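Long-range contacts in putative lipoprotein (Bacteroides fragilis, PDB 3QNK), which probably binds glycans at the outer membrane of Bacteroides fragilis as a SusD-like lipoprotein, although its own ligand is not known: residues B[322-330]-B[338-346]; B[223-231]-B[362-370]. All blocks are in the same frame, centred on the assembly; numbering follows the deposited sequence.

Contact 1: B[322-330]-B[338-346]; sequences NIVFHGSQI and AVTVDRYLM
Ile330 and Val339 form a hydrogen-bonded antiparallel pair near the loop end of the hairpin, with Ile330 N to Val339 O at 3.1 Å and Val339 N to Ile330 O at 2.9 Å. The backbone pairing continues past the short strands, as Val341 N gives to Ser328 O and Gly327 N to Val341 O. Side-chain polar bonds then take over. With CG anti to the backbone N (chi1 -178°), the His326 ring is swung toward 338-346 and offers ND1, in the ring plane, to Arg343 N at 2.8 Å, a nearly straight bond of 168°. Arg343 doubles back past this ring in the opposite direction, and its NH2 reaches Val324 O at 3.1 Å from above the carbonyl plane, while NH1 forms a salt bridge with Asp347. Ile330 and Val339 share one face of the sheet, CG1 alongside CG1, and the apolar contact runs on to Val341, whose CG2 touches both Ile330 CD1 and Val324 CG1. On the other face Gln329 CG passes Thr340 OG1. A type II turn from Phe325 to Ser328, with Gly327 at positive phi, leads into strand 329-330. The whole is a two-stranded antiparallel beta hairpin, extended at its open end by histidine and arginine bonds to the backbone.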
loop_
_atom_site.group_PDB
_atom_site.type_symbol
_atom_site.label_atom_id
_atom_site.label_comp_id
_atom_site.label_asym_id
_atom_site.label_seq_id
_atom_site.Cartn_x
_atom_site.Cartn_y
_atom_site.Cartn_z
ATOM N N ASN B 322 8.804 17.886 -27.070
ATOM C CA ASN B 322 8.187 16.695 -26.493
ATOM C C ASN B 322 8.750 15.348 -26.968
ATOM O O ASN B 322 8.665 14.356 -26.220
ATOM C CB ASN B 322 6.704 16.676 -26.867
ATOM C CG ASN B 322 5.815 17.560 -26.062
ATOM O OD1 ASN B 322 5.089 17.074 -25.202
ATOM N ND2 ASN B 322 5.759 18.848 -26.399
ATOM N N ILE B 323 9.189 15.269 -28.247
ATOM C CA ILE B 323 9.546 13.997 -28.849
ATOM C C ILE B 323 11.045 13.798 -29.035
ATOM O O ILE B 323 11.715 14.632 -29.647
ATOM C CB ILE B 323 8.781 13.856 -30.216
ATOM C CG1 ILE B 323 7.245 14.115 -30.100
ATOM C CG2 ILE B 323 9.054 12.536 -30.914
ATOM C CD1 ILE B 323 6.447 13.330 -28.991
ATOM N N VAL B 324 11.541 12.643 -28.541
ATOM C CA VAL B 324 12.884 12.116 -28.753
ATOM C C VAL B 324 12.696 11.091 -29.891
ATOM O O VAL B 324 11.976 10.090 -29.709
ATOM C CB VAL B 324 13.535 11.503 -27.470
ATOM C CG1 VAL B 324 14.901 10.883 -27.776
ATOM C CG2 VAL B 324 13.636 12.523 -26.352
ATOM N N PHE B 325 13.289 11.384 -31.071
ATOM C CA PHE B 325 13.160 10.563 -32.285
ATOM C C PHE B 325 14.551 10.178 -32.876
ATOM O O PHE B 325 15.582 10.610 -32.385
ATOM C CB PHE B 325 12.301 11.297 -33.342
ATOM C CG PHE B 325 12.798 12.711 -33.574
ATOM C CD1 PHE B 325 13.860 12.962 -34.436
ATOM C CD2 PHE B 325 12.218 13.789 -32.907
ATOM C CE1 PHE B 325 14.351 14.245 -34.598
ATOM C CE2 PHE B 325 12.709 15.072 -33.082
ATOM C CZ PHE B 325 13.787 15.287 -33.907
ATOM N N HIS B 326 14.561 9.312 -33.901
ATOM C CA HIS B 326 15.787 8.874 -34.553
ATOM C C HIS B 326 16.548 10.092 -35.007
ATOM O O HIS B 326 16.023 10.897 -35.777
ATOM C CB HIS B 326 15.465 7.960 -35.729
ATOM C CG HIS B 326 16.682 7.430 -36.429
ATOM N ND1 HIS B 326 17.457 6.427 -35.866
ATOM C CD2 HIS B 326 17.214 7.761 -37.631
ATOM C CE1 HIS B 326 18.418 6.183 -36.734
ATOM N NE2 HIS B 326 18.317 6.954 -37.807
ATOM N N GLY B 327 17.745 10.261 -34.471
ATOM C CA GLY B 327 18.605 11.388 -34.813
ATOM C C GLY B 327 18.577 12.550 -33.843
ATOM O O GLY B 327 19.300 13.525 -34.059
ATOM N N SER B 328 17.755 12.469 -32.778
ATOM C CA SER B 328 17.688 13.495 -31.735
ATOM C C SER B 328 18.975 13.515 -30.921
ATOM O O SER B 328 19.485 12.447 -30.532
ATOM C CB SER B 328 16.530 13.251 -30.760
ATOM O OG SER B 328 15.233 13.318 -31.317
ATOM N N GLN B 329 19.468 14.723 -30.628
ATOM C CA GLN B 329 20.587 14.945 -29.738
ATOM C C GLN B 329 20.059 15.337 -28.369
ATOM O O GLN B 329 19.202 16.234 -28.265
ATOM C CB GLN B 329 21.501 16.003 -30.285
ATOM C CG GLN B 329 22.493 15.434 -31.243
ATOM C CD GLN B 329 23.312 16.548 -31.791
ATOM O OE1 GLN B 329 22.857 17.293 -32.658
ATOM N NE2 GLN B 329 24.517 16.715 -31.256
ATOM N N ILE B 330 20.524 14.617 -27.330
ATOM C CA ILE B 330 20.153 14.805 -25.926
ATOM C C ILE B 330 21.424 14.779 -25.073
ATOM O O ILE B 330 22.461 14.339 -25.555
ATOM C CB ILE B 330 19.112 13.743 -25.468
ATOM C CG1 ILE B 330 19.601 12.304 -25.738
ATOM C CG2 ILE B 330 17.721 14.003 -26.115
ATOM C CD1 ILE B 330 18.838 11.232 -25.046
ATOM N N ALA B 338 26.555 15.794 -25.884
ATOM C CA ALA B 338 25.367 15.271 -26.552
ATOM C C ALA B 338 25.597 13.921 -27.220
ATOM O O ALA B 338 26.624 13.689 -27.869
ATOM C CB ALA B 338 24.845 16.266 -27.577
ATOM N N VAL B 339 24.620 13.032 -27.034
ATOM C CA VAL B 339 24.544 11.700 -27.620
ATOM C C VAL B 339 23.398 11.749 -28.667
ATOM O O VAL B 339 22.401 12.453 -28.457
ATOM C CB VAL B 339 24.377 10.583 -26.529
ATOM C CG1 VAL B 339 23.078 10.719 -25.734
ATOM C CG2 VAL B 339 24.520 9.182 -27.111
ATOM N N THR B 340 23.573 11.065 -29.814
ATOM C CA THR B 340 22.537 11.039 -30.845
ATOM C C THR B 340 21.795 9.721 -30.729
ATOM O O THR B 340 22.422 8.651 -30.672
ATOM C CB THR B 340 23.118 11.289 -32.242
ATOM O OG1 THR B 340 23.859 12.516 -32.236
ATOM C CG2 THR B 340 22.035 11.371 -33.301
ATOM N N VAL B 341 20.460 9.804 -30.668
ATOM C CA VAL B 341 19.567 8.652 -30.531
ATOM C C VAL B 341 19.487 7.939 -31.867
ATOM O O VAL B 341 19.233 8.586 -32.880
ATOM C CB VAL B 341 18.179 9.075 -29.998
ATOM C CG1 VAL B 341 17.193 7.909 -30.007
ATOM C CG2 VAL B 341 18.303 9.687 -28.605
ATOM N N ASP B 342 19.747 6.617 -31.864
ATOM C CA ASP B 342 19.758 5.753 -33.046
ATOM C C ASP B 342 18.733 4.633 -32.870
ATOM O O ASP B 342 18.891 3.753 -32.013
ATOM C CB ASP B 342 21.181 5.180 -33.274
ATOM C CG ASP B 342 21.417 4.293 -34.493
ATOM O OD1 ASP B 342 20.425 3.882 -35.132
ATOM O OD2 ASP B 342 22.606 3.990 -34.792
ATOM N N ARG B 343 17.695 4.660 -33.712
ATOM C CA ARG B 343 16.622 3.664 -33.674
ATOM C C ARG B 343 16.915 2.472 -34.568
ATOM O O ARG B 343 16.212 1.459 -34.462
ATOM C CB ARG B 343 15.283 4.284 -34.074
ATOM C CG ARG B 343 14.863 5.435 -33.208
ATOM C CD ARG B 343 14.735 5.105 -31.742
ATOM N NE ARG B 343 14.145 6.248 -31.052
ATOM C CZ ARG B 343 13.896 6.314 -29.756
ATOM N NH1 ARG B 343 14.172 5.285 -28.967
ATOM N NH2 ARG B 343 13.349 7.403 -29.239
ATOM N N TYR B 344 17.942 2.597 -35.453
ATOM C CA TYR B 344 18.346 1.535 -36.372
ATOM C C TYR B 344 19.244 0.523 -35.660
ATOM O O TYR B 344 18.949 -0.666 -35.688
ATOM C CB TYR B 344 19.043 2.099 -37.634
ATOM C CG TYR B 344 19.577 1.017 -38.550
ATOM C CD1 TYR B 344 18.766 -0.033 -38.969
ATOM C CD2 TYR B 344 20.894 1.039 -38.995
ATOM C CE1 TYR B 344 19.255 -1.047 -39.781
ATOM C CE2 TYR B 344 21.399 0.023 -39.808
ATOM C CZ TYR B 344 20.572 -1.016 -40.205
ATOM O OH TYR B 344 21.023 -2.008 -41.047
ATOM N N LEU B 345 20.315 0.981 -35.010
ATOM C CA LEU B 345 21.270 0.076 -34.360
ATOM C C LEU B 345 21.174 -0.009 -32.850
ATOM O O LEU B 345 21.487 -1.060 -32.302
ATOM C CB LEU B 345 22.712 0.497 -34.686
ATOM C CG LEU B 345 23.138 0.438 -36.158
ATOM C CD1 LEU B 345 24.459 1.135 -36.371
ATOM C CD2 LEU B 345 23.209 -0.976 -36.666
HETATM N N MSE B 346 20.836 1.103 -32.184
HETATM C CA MSE B 346 20.864 1.243 -30.739
HETATM C C MSE B 346 19.514 0.945 -30.060
HETATM O O MSE B 346 19.322 -0.185 -29.646
HETATM C CB MSE B 346 21.365 2.654 -30.386
HETATM C CG MSE B 346 22.815 2.935 -30.826
HETATM SE SE MSE B 346 24.136 1.938 -29.804
HETATM C CE MSE B 346 23.911 2.858 -28.150
#

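Contact 2: B[223-231]-B[362-370]; sequences KYRSIWWTT and WKWIDYDNY
Asp368 OD2 is gripped by two donors, Arg225 NE at 2.8 Å and Trp229 NE1 at 3.2 Å. The arginine comes side-on: NE meets the syn lone pair of OD2 while NH2 takes that of OD1 at 2.9 Å, a bidentate salt bridge with the guanidinium and carboxylate planes somewhat twisted. The indole N-H arrives instead from above the carboxylate plane. A bend at chi3 (-55°) lays the Arg225 guanidinium flat on Trp362, their planes within about 6°, with CZ 3.7 Å from the centroid of the six-membered ring in a cation-pi stack; CD makes a CH-pi contact over the five-membered ring. Tyr367 covers the opposite face of that indole.

Trp229 is also sandwiched. Asn369 ND2 stands over the ring 3.2 Å from CD2, the amide plane almost perpendicular to the indole, and Ser226 CA lies against the other face. Asp366 OD1 accepts from Asn369 N, an Asx motif, and weak bonds from ND2 to the same carboxylate help hold the amide over the ring.

Lys363 runs its aliphatic chain obliquely over one face of Trp228, with CE 3.4 Å from CZ2, and carries NZ on to Asn322. Trp364 turns its edge to the same indole, the planes 71° apart. One water donates to both Arg225 O and Lys363 O, joining the two backbones.

The arginine and the indole N-H would probably favour the ionised form of buried Asp368, while the stack on Trp362 and the two-nitrogen grip restrict rotation of the guanidinium.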
loop_
_atom_site.group_PDB
_atom_site.type_symbol
_atom_site.label_atom_id
_atom_site.label_comp_id
_atom_site.label_asym_id
_atom_site.label_seq_id
_atom_site.Cartn_x
_atom_site.Cartn_y
_atom_site.Cartn_z
ATOM N N LYS B 223 13.474 26.906 -25.506
ATOM C CA LYS B 223 12.696 27.900 -24.745
ATOM C C LYS B 223 11.442 27.277 -24.123
ATOM O O LYS B 223 11.188 27.483 -22.948
ATOM C CB LYS B 223 12.291 29.087 -25.631
ATOM C CG LYS B 223 13.284 30.229 -25.635
ATOM C CD LYS B 223 12.894 31.244 -26.692
ATOM C CE LYS B 223 13.721 32.488 -26.605
ATOM N NZ LYS B 223 13.195 33.541 -27.516
ATOM N N TYR B 224 10.678 26.497 -24.902
ATOM C CA TYR B 224 9.470 25.828 -24.420
ATOM C C TYR B 224 9.812 24.806 -23.335
ATOM O O TYR B 224 9.199 24.845 -22.266
ATOM C CB TYR B 224 8.713 25.164 -25.570
ATOM C CG TYR B 224 7.376 24.583 -25.154
ATOM C CD1 TYR B 224 6.219 25.360 -25.169
ATOM C CD2 TYR B 224 7.258 23.247 -24.786
ATOM C CE1 TYR B 224 4.984 24.821 -24.815
ATOM C CE2 TYR B 224 6.035 22.708 -24.404
ATOM C CZ TYR B 224 4.900 23.495 -24.433
ATOM O OH TYR B 224 3.695 22.959 -24.066
ATOM N N ARG B 225 10.823 23.924 -23.589
ATOM C CA ARG B 225 11.284 22.895 -22.632
ATOM C C ARG B 225 11.768 23.476 -21.319
ATOM O O ARG B 225 11.735 22.786 -20.302
ATOM C CB ARG B 225 12.417 22.064 -23.216
ATOM C CG ARG B 225 11.964 21.085 -24.254
ATOM C CD ARG B 225 13.038 20.112 -24.577
ATOM N NE ARG B 225 14.295 20.752 -24.991
ATOM C CZ ARG B 225 14.763 20.800 -26.239
ATOM N NH1 ARG B 225 14.088 20.228 -27.236
ATOM N NH2 ARG B 225 15.919 21.385 -26.492
ATOM N N SER B 226 12.202 24.732 -21.328
ATOM C CA SER B 226 12.711 25.400 -20.133
ATOM C C SER B 226 11.639 25.605 -19.040
ATOM O O SER B 226 11.999 26.001 -17.940
ATOM C CB SER B 226 13.360 26.729 -20.495
ATOM O OG SER B 226 12.356 27.711 -20.662
ATOM N N ILE B 227 10.346 25.334 -19.323
ATOM C CA ILE B 227 9.260 25.458 -18.339
ATOM C C ILE B 227 9.544 24.444 -17.233
ATOM O O ILE B 227 9.430 24.751 -16.042
ATOM C CB ILE B 227 7.883 25.236 -19.032
ATOM C CG1 ILE B 227 7.538 26.399 -19.988
ATOM C CG2 ILE B 227 6.738 24.995 -18.021
ATOM C CD1 ILE B 227 6.430 26.096 -20.994
ATOM N N TRP B 228 10.027 23.269 -17.645
ATOM C CA TRP B 228 10.285 22.131 -16.776
ATOM C C TRP B 228 11.678 22.097 -16.171
ATOM O O TRP B 228 11.930 21.211 -15.337
ATOM C CB TRP B 228 10.026 20.852 -17.556
ATOM C CG TRP B 228 8.563 20.721 -17.808
ATOM C CD1 TRP B 228 7.623 20.297 -16.919
ATOM C CD2 TRP B 228 7.847 21.237 -18.937
ATOM N NE1 TRP B 228 6.367 20.493 -17.431
ATOM C CE2 TRP B 228 6.475 21.024 -18.693
ATOM C CE3 TRP B 228 8.236 21.805 -20.165
ATOM C CZ2 TRP B 228 5.478 21.353 -19.636
ATOM C CZ3 TRP B 228 7.251 22.169 -21.081
ATOM C CH2 TRP B 228 5.888 21.948 -20.811
ATOM N N TRP B 229 12.568 23.058 -16.543
ATOM C CA TRP B 229 13.928 23.059 -16.005
ATOM C C TRP B 229 13.929 23.366 -14.549
ATOM O O TRP B 229 13.224 24.276 -14.098
ATOM C CB TRP B 229 14.855 24.066 -16.699
ATOM C CG TRP B 229 15.175 23.780 -18.127
ATOM C CD1 TRP B 229 14.813 22.686 -18.857
ATOM C CD2 TRP B 229 15.905 24.629 -19.005
ATOM N NE1 TRP B 229 15.260 22.809 -20.144
ATOM C CE2 TRP B 229 15.945 23.990 -20.266
ATOM C CE3 TRP B 229 16.532 25.876 -18.856
ATOM C CZ2 TRP B 229 16.573 24.563 -21.375
ATOM C CZ3 TRP B 229 17.166 26.439 -19.954
ATOM C CH2 TRP B 229 17.192 25.779 -21.194
ATOM N N THR B 230 14.750 22.607 -13.810
ATOM C CA THR B 230 14.947 22.772 -12.373
ATOM C C THR B 230 15.673 24.108 -12.150
ATOM O O THR B 230 15.402 24.780 -11.149
ATOM C CB THR B 230 15.644 21.554 -11.791
ATOM O OG1 THR B 230 16.707 21.188 -12.661
ATOM C CG2 THR B 230 14.692 20.351 -11.659
ATOM N N THR B 231 16.489 24.557 -13.140
ATOM C CA THR B 231 17.171 25.863 -13.090
ATOM C C THR B 231 16.210 27.009 -13.511
ATOM O O THR B 231 16.634 28.157 -13.655
ATOM C CB THR B 231 18.443 25.871 -13.968
ATOM O OG1 THR B 231 18.128 25.470 -15.295
ATOM C CG2 THR B 231 19.571 25.027 -13.393
ATOM N N TRP B 362 10.396 13.739 -24.157
ATOM C CA TRP B 362 11.367 14.765 -23.736
ATOM C C TRP B 362 10.689 15.574 -22.549
ATOM O O TRP B 362 10.691 15.104 -21.393
ATOM C CB TRP B 362 11.817 15.679 -24.900
ATOM C CG TRP B 362 13.062 16.441 -24.595
ATOM C CD1 TRP B 362 13.448 16.935 -23.385
ATOM C CD2 TRP B 362 14.119 16.755 -25.515
ATOM N NE1 TRP B 362 14.683 17.543 -23.489
ATOM C CE2 TRP B 362 15.116 17.453 -24.789
ATOM C CE3 TRP B 362 14.367 16.438 -26.869
ATOM C CZ2 TRP B 362 16.312 17.895 -25.385
ATOM C CZ3 TRP B 362 15.535 16.899 -27.460
ATOM C CH2 TRP B 362 16.488 17.629 -26.726
ATOM N N LYS B 363 10.048 16.734 -22.883
ATOM C CA LYS B 363 9.302 17.620 -21.997
ATOM C C LYS B 363 9.968 17.813 -20.611
ATOM O O LYS B 363 10.954 18.535 -20.500
ATOM C CB LYS B 363 7.849 17.126 -21.826
ATOM C CG LYS B 363 6.832 18.216 -22.127
ATOM C CD LYS B 363 5.563 17.985 -21.371
ATOM C CE LYS B 363 4.451 18.912 -21.801
ATOM N NZ LYS B 363 4.114 18.905 -23.245
ATOM N N TRP B 364 9.449 17.133 -19.576
ATOM C CA TRP B 364 9.927 17.240 -18.204
ATOM C C TRP B 364 11.220 16.442 -17.952
ATOM O O TRP B 364 11.700 16.476 -16.821
ATOM C CB TRP B 364 8.819 16.882 -17.195
ATOM C CG TRP B 364 7.906 15.784 -17.648
ATOM C CD1 TRP B 364 6.693 15.917 -18.263
ATOM C CD2 TRP B 364 8.196 14.379 -17.631
ATOM N NE1 TRP B 364 6.188 14.669 -18.591
ATOM C CE2 TRP B 364 7.092 13.712 -18.216
ATOM C CE3 TRP B 364 9.278 13.615 -17.151
ATOM C CZ2 TRP B 364 7.022 12.322 -18.306
ATOM C CZ3 TRP B 364 9.208 12.239 -17.245
ATOM C CH2 TRP B 364 8.090 11.605 -17.818
ATOM N N ILE B 365 11.803 15.768 -18.968
ATOM C CA ILE B 365 13.120 15.150 -18.796
ATOM C C ILE B 365 14.135 16.226 -19.233
ATOM O O ILE B 365 14.117 16.642 -20.392
ATOM C CB ILE B 365 13.345 13.787 -19.496
ATOM C CG1 ILE B 365 12.350 12.739 -18.970
ATOM C CG2 ILE B 365 14.794 13.306 -19.238
ATOM C CD1 ILE B 365 12.308 11.439 -19.755
ATOM N N ASP B 366 14.975 16.717 -18.288
ATOM C CA ASP B 366 15.950 17.778 -18.534
ATOM C C ASP B 366 17.201 17.242 -19.262
ATOM O O ASP B 366 18.299 17.248 -18.706
ATOM C CB ASP B 366 16.336 18.477 -17.219
ATOM C CG ASP B 366 16.914 19.887 -17.332
ATOM O OD1 ASP B 366 17.282 20.299 -18.473
ATOM O OD2 ASP B 366 16.995 20.582 -16.280
ATOM N N TYR B 367 17.029 16.825 -20.532
ATOM C CA TYR B 367 18.106 16.400 -21.411
ATOM C C TYR B 367 18.959 17.620 -21.822
ATOM O O TYR B 367 20.074 17.460 -22.318
ATOM C CB TYR B 367 17.545 15.722 -22.657
ATOM C CG TYR B 367 16.953 14.346 -22.469
ATOM C CD1 TYR B 367 17.706 13.309 -21.918
ATOM C CD2 TYR B 367 15.697 14.032 -22.986
ATOM C CE1 TYR B 367 17.193 12.017 -21.809
ATOM C CE2 TYR B 367 15.175 12.742 -22.882
ATOM C CZ TYR B 367 15.931 11.737 -22.298
ATOM O OH TYR B 367 15.431 10.466 -22.190
ATOM N N ASP B 368 18.431 18.842 -21.618
ATOM C CA ASP B 368 19.152 20.074 -21.917
ATOM C C ASP B 368 20.293 20.308 -20.913
ATOM O O ASP B 368 21.424 20.586 -21.321
ATOM C CB ASP B 368 18.204 21.289 -21.902
ATOM C CG ASP B 368 17.205 21.348 -23.040
ATOM O OD1 ASP B 368 17.630 21.566 -24.183
ATOM O OD2 ASP B 368 15.990 21.190 -22.776
ATOM N N ASN B 369 20.002 20.186 -19.604
ATOM C CA ASN B 369 20.966 20.537 -18.564
ATOM C C ASN B 369 21.562 19.397 -17.788
ATOM O O ASN B 369 22.743 19.460 -17.449
ATOM C CB ASN B 369 20.293 21.474 -17.572
ATOM C CG ASN B 369 19.751 22.718 -18.232
ATOM O OD1 ASN B 369 20.514 23.535 -18.757
ATOM N ND2 ASN B 369 18.436 22.863 -18.260
ATOM N N TYR B 370 20.757 18.384 -17.444
ATOM C CA TYR B 370 21.192 17.260 -16.616
ATOM C C TYR B 370 22.366 16.487 -17.185
ATOM O O TYR B 370 22.639 16.505 -18.396
ATOM C CB TYR B 370 20.033 16.271 -16.359
ATOM C CG TYR B 370 19.182 16.579 -15.147
ATOM C CD1 TYR B 370 19.032 17.884 -14.685
ATOM C CD2 TYR B 370 18.479 15.575 -14.491
ATOM C CE1 TYR B 370 18.226 18.174 -13.581
ATOM C CE2 TYR B 370 17.652 15.855 -13.401
ATOM C CZ TYR B 370 17.533 17.154 -12.941
ATOM O OH TYR B 370 16.723 17.429 -11.859
HETATM O O HOH W 1 13.037 20.027 -20.114
#

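How the contacts relate
The two contacts illustrate how a SusD-like fold, built on helices, knits its loop-rich part together. Their centres are about 17 Å apart, on the same side of the chain's centre. Along the chain the order is 223-231, 322-330, 338-346, 362-370, so the local hairpin of contact 1 falls within the long excursion that contact 2 closes. Strand 323-324 pairs antiparallel with strand 360-361, which leads directly into 362-370. Ahead of the hairpin, Asn322 O lies 2.8 Å from Trp362 N, a probable hydrogen bond. The hairpin itself meets contact 2 where Ile330 CD1 packs on Tyr367 CE1 and Gln329 O on Trp362 CH2; Trp362 in turn reaches Arg225 of helix 221-225.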